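PDB 2NVO: RNA-binding protein RO60 from Deinococcus radiodurans, which binds several small RNAs that accumulate during recovery from ultraviolet irradiation and contributes to the bacterium's resistance to that radiation. Local coordinates for residues A[387-401]-A[420-434]. Numbering follows the deposited sequence.
Sequences TPNMAAAAMSLIALR and ITPRDTLESAMQKAQ
The flat guanidinium of R401 turns its edge to turn 421-424, with D424 O in its plane and P422 O tilted out of it, while the F355 ring makes a cation-pi contact. NE donates to P422 O at 2.9 Å on an in-plane lone pair, bent to 141° at the hydrogen, and NH2 bonds it weakly. Arginine suits this place: its extended chain lays CG against P422 CB yet still delivers two N-H groups. In this type I beta turn the D424 carboxylate accepts from T421 N, S428 OG and, through a salt bridge, K432, probably favouring its ionised form.

Along the rest of helix 388-401 the contact is mostly apolar, with the N389 amide by M430 and A433. Small A393 lets helix 426-432 come to 8.6 Å between axes at 113°, its CB 3.6 Å from M430 CG. M430, bent at chi3, brings SD to 3.7 Å from M390 CG, the chains crossing at a slant. A chi1 of 179° swings the L426 branch carbon away from its own N and brings CD1 to A394 N. L397 CD1 meets L426 N at 3.6 Å and CD2 faces T421 O, while L400 CD1 presses on I420 CG2.

Thus a helix on the vWA-like domain's central sheet, touching strands 364-369 and 405-411, packs against the turn and short helix after edge strand 415-417, with Q434 near the MIDAS-like calcium site of S372, S374 and E467.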
ATOM      1  N   THR A 387      -2.494  18.873  -1.521  1.00  6.13           N
ATOM      2  CA  THR A 387      -2.786  19.314  -2.890  1.00  6.20           C
ATOM      3  C   THR A 387      -1.904  18.606  -3.916  1.00  6.84           C
ATOM      4  O   THR A 387      -0.832  18.142  -3.591  1.00  5.12           O
ATOM      5  CB  THR A 387      -2.619  20.816  -3.045  1.00  6.51           C
ATOM      6  OG1 THR A 387      -1.245  21.191  -2.869  1.00  6.08           O
ATOM      7  CG2 THR A 387      -3.508  21.561  -2.033  1.00  6.93           C
ATOM      8  N   PRO A 388      -2.391  18.473  -5.156  1.00  5.28           N
ATOM      9  CA  PRO A 388      -1.503  17.901  -6.170  1.00  5.12           C
ATOM     10  C   PRO A 388      -0.162  18.653  -6.225  1.00  5.12           C
ATOM     11  O   PRO A 388       0.872  18.016  -6.394  1.00  5.12           O
ATOM     12  CB  PRO A 388      -2.300  18.071  -7.468  1.00  5.63           C
ATOM     13  CG  PRO A 388      -3.766  17.985  -7.000  1.00  5.12           C
ATOM     14  CD  PRO A 388      -3.763  18.688  -5.649  1.00  6.80           C
ATOM     15  N   ASN A 389      -0.189  19.973  -6.048  1.00  5.12           N
ATOM     16  CA  ASN A 389       1.019  20.796  -6.059  1.00  5.12           C
ATOM     17  C   ASN A 389       1.959  20.379  -4.917  1.00  6.06           C
ATOM     18  O   ASN A 389       3.135  20.155  -5.138  1.00  5.12           O
ATOM     19  CB  ASN A 389       0.653  22.292  -5.973  1.00  5.64           C
ATOM     20  CG  ASN A 389       1.837  23.189  -5.633  1.00  7.09           C
ATOM     21  OD1 ASN A 389       2.841  23.258  -6.369  1.00  5.87           O
ATOM     22  ND2 ASN A 389       1.702  23.931  -4.539  1.00  8.09           N
ATOM     23  N   MET A 390       1.406  20.211  -3.723  1.00  5.12           N
ATOM     24  CA  MET A 390       2.190  19.746  -2.583  1.00  5.31           C
ATOM     25  C   MET A 390       2.762  18.346  -2.827  1.00  5.63           C
ATOM     26  O   MET A 390       3.940  18.091  -2.554  1.00  5.12           O
ATOM     27  CB  MET A 390       1.345  19.779  -1.308  1.00  5.39           C
ATOM     28  CG  MET A 390       2.130  19.473  -0.040  1.00  5.12           C
ATOM     29  SD  MET A 390       1.082  19.381   1.425  1.00  9.74           S
ATOM     30  CE  MET A 390       0.428  21.050   1.495  1.00  9.79           C
ATOM     31  N   ALA A 391       1.929  17.436  -3.327  1.00  5.12           N
ATOM     32  CA  ALA A 391       2.370  16.065  -3.568  1.00  5.85           C
ATOM     33  C   ALA A 391       3.516  16.011  -4.584  1.00  6.24           C
ATOM     34  O   ALA A 391       4.517  15.309  -4.367  1.00  5.12           O
ATOM     35  CB  ALA A 391       1.209  15.179  -4.024  1.00  5.44           C
ATOM     36  N   ALA A 392       3.352  16.723  -5.696  1.00  5.12           N
ATOM     37  CA  ALA A 392       4.349  16.773  -6.753  1.00  5.12           C
ATOM     38  C   ALA A 392       5.673  17.421  -6.282  1.00  7.28           C
ATOM     39  O   ALA A 392       6.774  16.993  -6.687  1.00  5.12           O
ATOM     40  CB  ALA A 392       3.788  17.504  -7.985  1.00  5.12           C
ATOM     41  N   ALA A 393       5.558  18.458  -5.451  1.00  5.12           N
ATOM     42  CA  ALA A 393       6.732  19.103  -4.872  1.00  5.75           C
ATOM     43  C   ALA A 393       7.465  18.176  -3.931  1.00  6.52           C
ATOM     44  O   ALA A 393       8.714  18.155  -3.921  1.00  5.12           O
ATOM     45  CB  ALA A 393       6.365  20.417  -4.163  1.00  5.78           C
ATOM     46  N   ALA A 394       6.703  17.422  -3.132  1.00  5.12           N
ATOM     47  CA  ALA A 394       7.264  16.404  -2.243  1.00  5.12           C
ATOM     48  C   ALA A 394       8.038  15.340  -3.045  1.00  6.36           C
ATOM     49  O   ALA A 394       9.198  15.017  -2.723  1.00  5.12           O
ATOM     50  CB  ALA A 394       6.144  15.740  -1.388  1.00  5.12           C
ATOM     51  N   MET A 395       7.407  14.822  -4.106  1.00  5.12           N
ATOM     52  CA  MET A 395       8.024  13.791  -4.938  1.00  5.61           C
ATOM     53  C   MET A 395       9.256  14.328  -5.685  1.00  7.35           C
ATOM     54  O   MET A 395      10.199  13.589  -5.935  1.00  5.51           O
ATOM     55  CB  MET A 395       7.017  13.206  -5.938  1.00  6.79           C
ATOM     56  CG  MET A 395       5.881  12.382  -5.284  1.00  7.64           C
ATOM     57  SD  MET A 395       6.476  11.019  -4.244  1.00  8.61           S
ATOM     58  CE  MET A 395       7.263   9.955  -5.431  1.00 10.78           C
ATOM     59  N   SER A 396       9.234  15.606  -6.040  1.00  5.12           N
ATOM     60  CA  SER A 396      10.378  16.257  -6.694  1.00  6.19           C
ATOM     61  C   SER A 396      11.569  16.310  -5.739  1.00  8.67           C
ATOM     62  O   SER A 396      12.681  15.913  -6.095  1.00  7.67           O
ATOM     63  CB  SER A 396      10.023  17.676  -7.124  1.00  7.52           C
ATOM     64  OG  SER A 396       9.110  17.671  -8.216  1.00  9.61           O
ATOM     65  N   LEU A 397      11.319  16.770  -4.515  1.00  5.12           N
ATOM     66  CA  LEU A 397      12.357  16.790  -3.486  1.00  7.90           C
ATOM     67  C   LEU A 397      12.955  15.404  -3.260  1.00  9.48           C
ATOM     68  O   LEU A 397      14.195  15.247  -3.179  1.00  9.60           O
ATOM     69  CB  LEU A 397      11.826  17.352  -2.181  1.00  7.11           C
ATOM     70  CG  LEU A 397      11.555  18.848  -2.216  1.00  7.83           C
ATOM     71  CD1 LEU A 397      10.935  19.247  -0.896  1.00  8.52           C
ATOM     72  CD2 LEU A 397      12.865  19.647  -2.508  1.00  8.37           C
ATOM     73  N   ILE A 398      12.087  14.405  -3.168  1.00  6.90           N
ATOM     74  CA  ILE A 398      12.535  13.010  -3.069  1.00  9.46           C
ATOM     75  C   ILE A 398      13.469  12.588  -4.197  1.00 10.64           C
ATOM     76  O   ILE A 398      14.539  12.026  -3.937  1.00 14.42           O
ATOM     77  CB  ILE A 398      11.353  12.030  -2.982  1.00  8.69           C
ATOM     78  CG1 ILE A 398      10.665  12.178  -1.626  1.00  8.58           C
ATOM     79  CG2 ILE A 398      11.838  10.596  -3.161  1.00 11.65           C
ATOM     80  CD1 ILE A 398       9.446  11.265  -1.404  1.00 11.39           C
ATOM     81  N   ALA A 399      13.059  12.827  -5.445  1.00  7.81           N
ATOM     82  CA  ALA A 399      13.905  12.514  -6.598  1.00 10.48           C
ATOM     83  C   ALA A 399      15.241  13.261  -6.528  1.00 13.76           C
ATOM     84  O   ALA A 399      16.309  12.646  -6.615  1.00 12.83           O
ATOM     85  CB  ALA A 399      13.193  12.822  -7.898  1.00 10.09           C
ATOM     86  N   LEU A 400      15.169  14.579  -6.352  1.00 11.06           N
ATOM     87  CA  LEU A 400      16.361  15.409  -6.277  1.00 13.01           C
ATOM     88  C   LEU A 400      17.348  14.927  -5.217  1.00 14.22           C
ATOM     89  O   LEU A 400      18.551  14.947  -5.440  1.00 12.19           O
ATOM     90  CB  LEU A 400      15.982  16.873  -6.067  1.00  9.88           C
ATOM     91  CG  LEU A 400      15.390  17.484  -7.344  1.00 12.77           C
ATOM     92  CD1 LEU A 400      14.558  18.718  -7.055  1.00  9.47           C
ATOM     93  CD2 LEU A 400      16.489  17.790  -8.375  1.00 11.34           C
ATOM     94  N   ARG A 401      16.833  14.462  -4.087  1.00 11.12           N
ATOM     95  CA  ARG A 401      17.678  14.042  -2.980  1.00 15.63           C
ATOM     96  C   ARG A 401      18.127  12.574  -3.032  1.00 15.51           C
ATOM     97  O   ARG A 401      19.051  12.203  -2.323  1.00 19.40           O
ATOM     98  CB  ARG A 401      16.993  14.339  -1.634  1.00 13.36           C
ATOM     99  CG  ARG A 401      16.900  15.832  -1.329  1.00 14.21           C
ATOM    100  CD  ARG A 401      16.356  16.133   0.071  1.00 17.00           C
ATOM    101  NE  ARG A 401      15.987  17.549   0.170  1.00 18.02           N
ATOM    102  CZ  ARG A 401      15.112  18.062   1.031  1.00 18.07           C
ATOM    103  NH1 ARG A 401      14.499  17.276   1.907  1.00 19.94           N
ATOM    104  NH2 ARG A 401      14.836  19.367   1.007  1.00 16.72           N
ATOM    105  N   ILE A 420      14.002  23.905  -8.803  1.00 12.31           N
ATOM    106  CA  ILE A 420      13.933  23.263  -7.503  1.00 10.88           C
ATOM    107  C   ILE A 420      15.211  22.478  -7.254  1.00 11.92           C
ATOM    108  O   ILE A 420      15.686  21.763  -8.126  1.00 12.55           O
ATOM    109  CB  ILE A 420      12.735  22.312  -7.389  1.00 10.44           C
ATOM    110  CG1 ILE A 420      11.435  23.097  -7.575  1.00 10.05           C
ATOM    111  CG2 ILE A 420      12.738  21.620  -6.038  1.00 11.64           C
ATOM    112  CD1 ILE A 420      10.286  22.254  -8.064  1.00  9.95           C
ATOM    113  N   THR A 421      15.761  22.597  -6.051  1.00 10.60           N
ATOM    114  CA  THR A 421      16.980  21.864  -5.707  1.00 13.62           C
ATOM    115  C   THR A 421      16.810  21.129  -4.393  1.00 14.34           C
ATOM    116  O   THR A 421      15.813  21.341  -3.677  1.00 10.95           O
ATOM    117  CB  THR A 421      18.196  22.813  -5.604  1.00 15.06           C
ATOM    118  OG1 THR A 421      18.179  23.472  -4.336  1.00 16.76           O
ATOM    119  CG2 THR A 421      18.153  23.849  -6.715  1.00 16.69           C
ATOM    120  N   PRO A 422      17.781  20.260  -4.063  1.00 15.40           N
ATOM    121  CA  PRO A 422      17.751  19.498  -2.823  1.00 13.66           C
ATOM    122  C   PRO A 422      17.809  20.419  -1.616  1.00 14.60           C
ATOM    123  O   PRO A 422      17.521  19.972  -0.505  1.00 17.97           O
ATOM    124  CB  PRO A 422      19.022  18.647  -2.900  1.00 15.55           C
ATOM    125  CG  PRO A 422      19.448  18.690  -4.319  1.00 13.50           C
ATOM    126  CD  PRO A 422      19.024  20.011  -4.818  1.00 17.95           C
ATOM    127  N   ARG A 423      18.152  21.685  -1.826  1.00 11.32           N
ATOM    128  CA  ARG A 423      18.197  22.649  -0.726  1.00 15.25           C
ATOM    129  C   ARG A 423      16.839  23.276  -0.431  1.00 17.09           C
ATOM    130  O   ARG A 423      16.650  23.919   0.599  1.00 19.06           O
ATOM    131  CB  ARG A 423      19.236  23.740  -0.998  1.00 20.70           C
ATOM    132  CG  ARG A 423      20.659  23.318  -0.643  1.00 24.07           C
ATOM    133  CD  ARG A 423      21.714  24.132  -1.377  1.00 28.09           C
ATOM    134  NE  ARG A 423      21.860  23.688  -2.759  1.00 32.26           N
ATOM    135  CZ  ARG A 423      21.423  24.375  -3.806  1.00 28.10           C
ATOM    136  NH1 ARG A 423      20.818  25.544  -3.619  1.00 32.13           N
ATOM    137  NH2 ARG A 423      21.591  23.893  -5.030  1.00 24.61           N
ATOM    138  N   ASP A 424      15.895  23.095  -1.341  1.00 12.95           N
ATOM    139  CA  ASP A 424      14.566  23.657  -1.162  1.00 13.76           C
ATOM    140  C   ASP A 424      13.840  22.972  -0.008  1.00 10.46           C
ATOM    141  O   ASP A 424      14.158  21.847   0.368  1.00 12.19           O
ATOM    142  CB  ASP A 424      13.748  23.505  -2.459  1.00 12.45           C
ATOM    143  CG  ASP A 424      13.959  24.655  -3.431  1.00 16.78           C
ATOM    144  OD1 ASP A 424      13.474  25.771  -3.166  1.00 19.62           O
ATOM    145  OD2 ASP A 424      14.591  24.446  -4.485  1.00 13.96           O
ATOM    146  N   THR A 425      12.873  23.671   0.568  1.00 11.63           N
ATOM    147  CA  THR A 425      11.911  23.040   1.458  1.00 11.66           C
ATOM    148  C   THR A 425      10.665  22.652   0.654  1.00 10.54           C
ATOM    149  O   THR A 425      10.517  23.032  -0.500  1.00  8.86           O
ATOM    150  CB  THR A 425      11.416  24.019   2.497  1.00 11.38           C
ATOM    151  OG1 THR A 425      11.000  25.217   1.835  1.00 13.36           O
ATOM    152  CG2 THR A 425      12.507  24.337   3.512  1.00 19.56           C
ATOM    153  N   LEU A 426       9.764  21.918   1.295  1.00 11.85           N
ATOM    154  CA  LEU A 426       8.501  21.550   0.675  1.00 11.62           C
ATOM    155  C   LEU A 426       7.795  22.823   0.239  1.00  9.94           C
ATOM    156  O   LEU A 426       7.310  22.934  -0.875  1.00  9.06           O
ATOM    157  CB  LEU A 426       7.639  20.770   1.670  1.00 10.88           C
ATOM    158  CG  LEU A 426       6.263  20.364   1.123  1.00  8.57           C
ATOM    159  CD1 LEU A 426       6.415  19.565  -0.199  1.00  7.35           C
ATOM    160  CD2 LEU A 426       5.467  19.581   2.157  1.00 10.92           C
ATOM    161  N   GLU A 427       7.763  23.799   1.131  1.00 10.92           N
ATOM    162  CA  GLU A 427       7.113  25.078   0.854  1.00 13.75           C
ATOM    163  C   GLU A 427       7.739  25.869  -0.310  1.00 12.22           C
ATOM    164  O   GLU A 427       7.026  26.383  -1.154  1.00 10.33           O
ATOM    165  CB  GLU A 427       7.076  25.930   2.131  1.00 20.16           C
ATOM    166  CG  GLU A 427       6.918  25.108   3.432  1.00 23.87           C
ATOM    167  CD  GLU A 427       8.242  24.490   3.923  1.00 23.43           C
ATOM    168  OE1 GLU A 427       9.230  25.235   4.153  1.00 30.01           O
ATOM    169  OE2 GLU A 427       8.289  23.263   4.101  1.00 20.69           O
ATOM    170  N   SER A 428       9.070  25.946  -0.382  1.00 13.86           N
ATOM    171  CA  SER A 428       9.682  26.708  -1.467  1.00 13.15           C
ATOM    172  C   SER A 428       9.564  25.974  -2.813  1.00 10.70           C
ATOM    173  O   SER A 428       9.399  26.600  -3.856  1.00 10.55           O
ATOM    174  CB  SER A 428      11.141  27.105  -1.142  1.00 12.83           C
ATOM    175  OG  SER A 428      11.971  25.971  -0.971  1.00 11.78           O
ATOM    176  N   ALA A 429       9.640  24.649  -2.787  1.00  9.95           N
ATOM    177  CA  ALA A 429       9.428  23.844  -3.994  1.00  8.47           C
ATOM    178  C   ALA A 429       7.987  24.007  -4.511  1.00  8.35           C
ATOM    179  O   ALA A 429       7.756  24.106  -5.703  1.00  5.58           O
ATOM    180  CB  ALA A 429       9.708  22.385  -3.708  1.00  5.97           C
ATOM    181  N   MET A 430       7.024  24.009  -3.597  1.00  8.29           N
ATOM    182  CA  MET A 430       5.631  24.208  -3.988  1.00  7.73           C
ATOM    183  C   MET A 430       5.458  25.503  -4.776  1.00  9.33           C
ATOM    184  O   MET A 430       4.779  25.530  -5.801  1.00  9.71           O
ATOM    185  CB  MET A 430       4.716  24.202  -2.750  1.00  8.27           C
ATOM    186  CG  MET A 430       4.423  22.807  -2.214  1.00  8.07           C
ATOM    187  SD  MET A 430       3.481  22.859  -0.682  1.00 10.97           S
ATOM    188  CE  MET A 430       1.962  23.623  -1.261  1.00 10.88           C
ATOM    189  N   GLN A 431       6.072  26.582  -4.298  1.00 10.78           N
ATOM    190  CA  GLN A 431       5.963  27.874  -4.974  1.00 12.92           C
ATOM    191  C   GLN A 431       6.658  27.895  -6.336  1.00 10.90           C
ATOM    192  O   GLN A 431       6.137  28.468  -7.292  1.00 11.55           O
ATOM    193  CB  GLN A 431       6.497  29.002  -4.086  1.00 16.94           C
ATOM    194  CG  GLN A 431       5.653  29.261  -2.845  1.00 23.47           C
ATOM    195  CD  GLN A 431       6.389  30.083  -1.794  1.00 29.66           C
ATOM    196  OE1 GLN A 431       5.780  30.578  -0.843  1.00 34.25           O
ATOM    197  NE2 GLN A 431       7.713  30.221  -1.956  1.00 31.09           N
ATOM    198  N   LYS A 432       7.827  27.261  -6.432  1.00 10.47           N
ATOM    199  CA  LYS A 432       8.505  27.143  -7.716  1.00 10.07           C
ATOM    200  C   LYS A 432       7.687  26.342  -8.707  1.00  9.81           C
ATOM    201  O   LYS A 432       7.879  26.467  -9.904  1.00  9.98           O
ATOM    202  CB  LYS A 432       9.901  26.516  -7.550  1.00  9.51           C
ATOM    203  CG  LYS A 432      10.897  27.469  -6.900  1.00 12.84           C
ATOM    204  CD  LYS A 432      12.270  26.804  -6.664  1.00 12.22           C
ATOM    205  CE  LYS A 432      13.237  27.797  -6.003  1.00 12.79           C
ATOM    206  NZ  LYS A 432      14.409  27.085  -5.461  1.00 19.11           N
ATOM    207  N   ALA A 433       6.762  25.525  -8.192  1.00  9.32           N
ATOM    208  CA  ALA A 433       5.901  24.689  -9.013  1.00  8.25           C
ATOM    209  C   ALA A 433       4.508  25.307  -9.206  1.00  8.42           C
ATOM    210  O   ALA A 433       3.523  24.597  -9.353  1.00  7.85           O
ATOM    211  CB  ALA A 433       5.763  23.320  -8.384  1.00  6.90           C
ATOM    212  N   GLN A 434       4.447  26.630  -9.188  1.00 10.25           N
ATOM    213  CA  GLN A 434       3.208  27.356  -9.465  1.00 13.80           C
ATOM    214  C   GLN A 434       3.538  28.544 -10.354  1.00 13.47           C
ATOM    215  O   GLN A 434       4.479  29.294 -10.101  1.00 14.83           O
ATOM    216  CB  GLN A 434       2.511  27.799  -8.161  1.00 14.77           C
ATOM    217  CG  GLN A 434       1.606  26.695  -7.574  1.00 10.31           C
ATOM    218  CD  GLN A 434       0.481  26.327  -8.537  1.00 11.28           C
ATOM    219  OE1 GLN A 434       0.427  25.215  -9.101  1.00  9.72           O
ATOM    220  NE2 GLN A 434      -0.404  27.276  -8.762  1.00 10.19           N
TER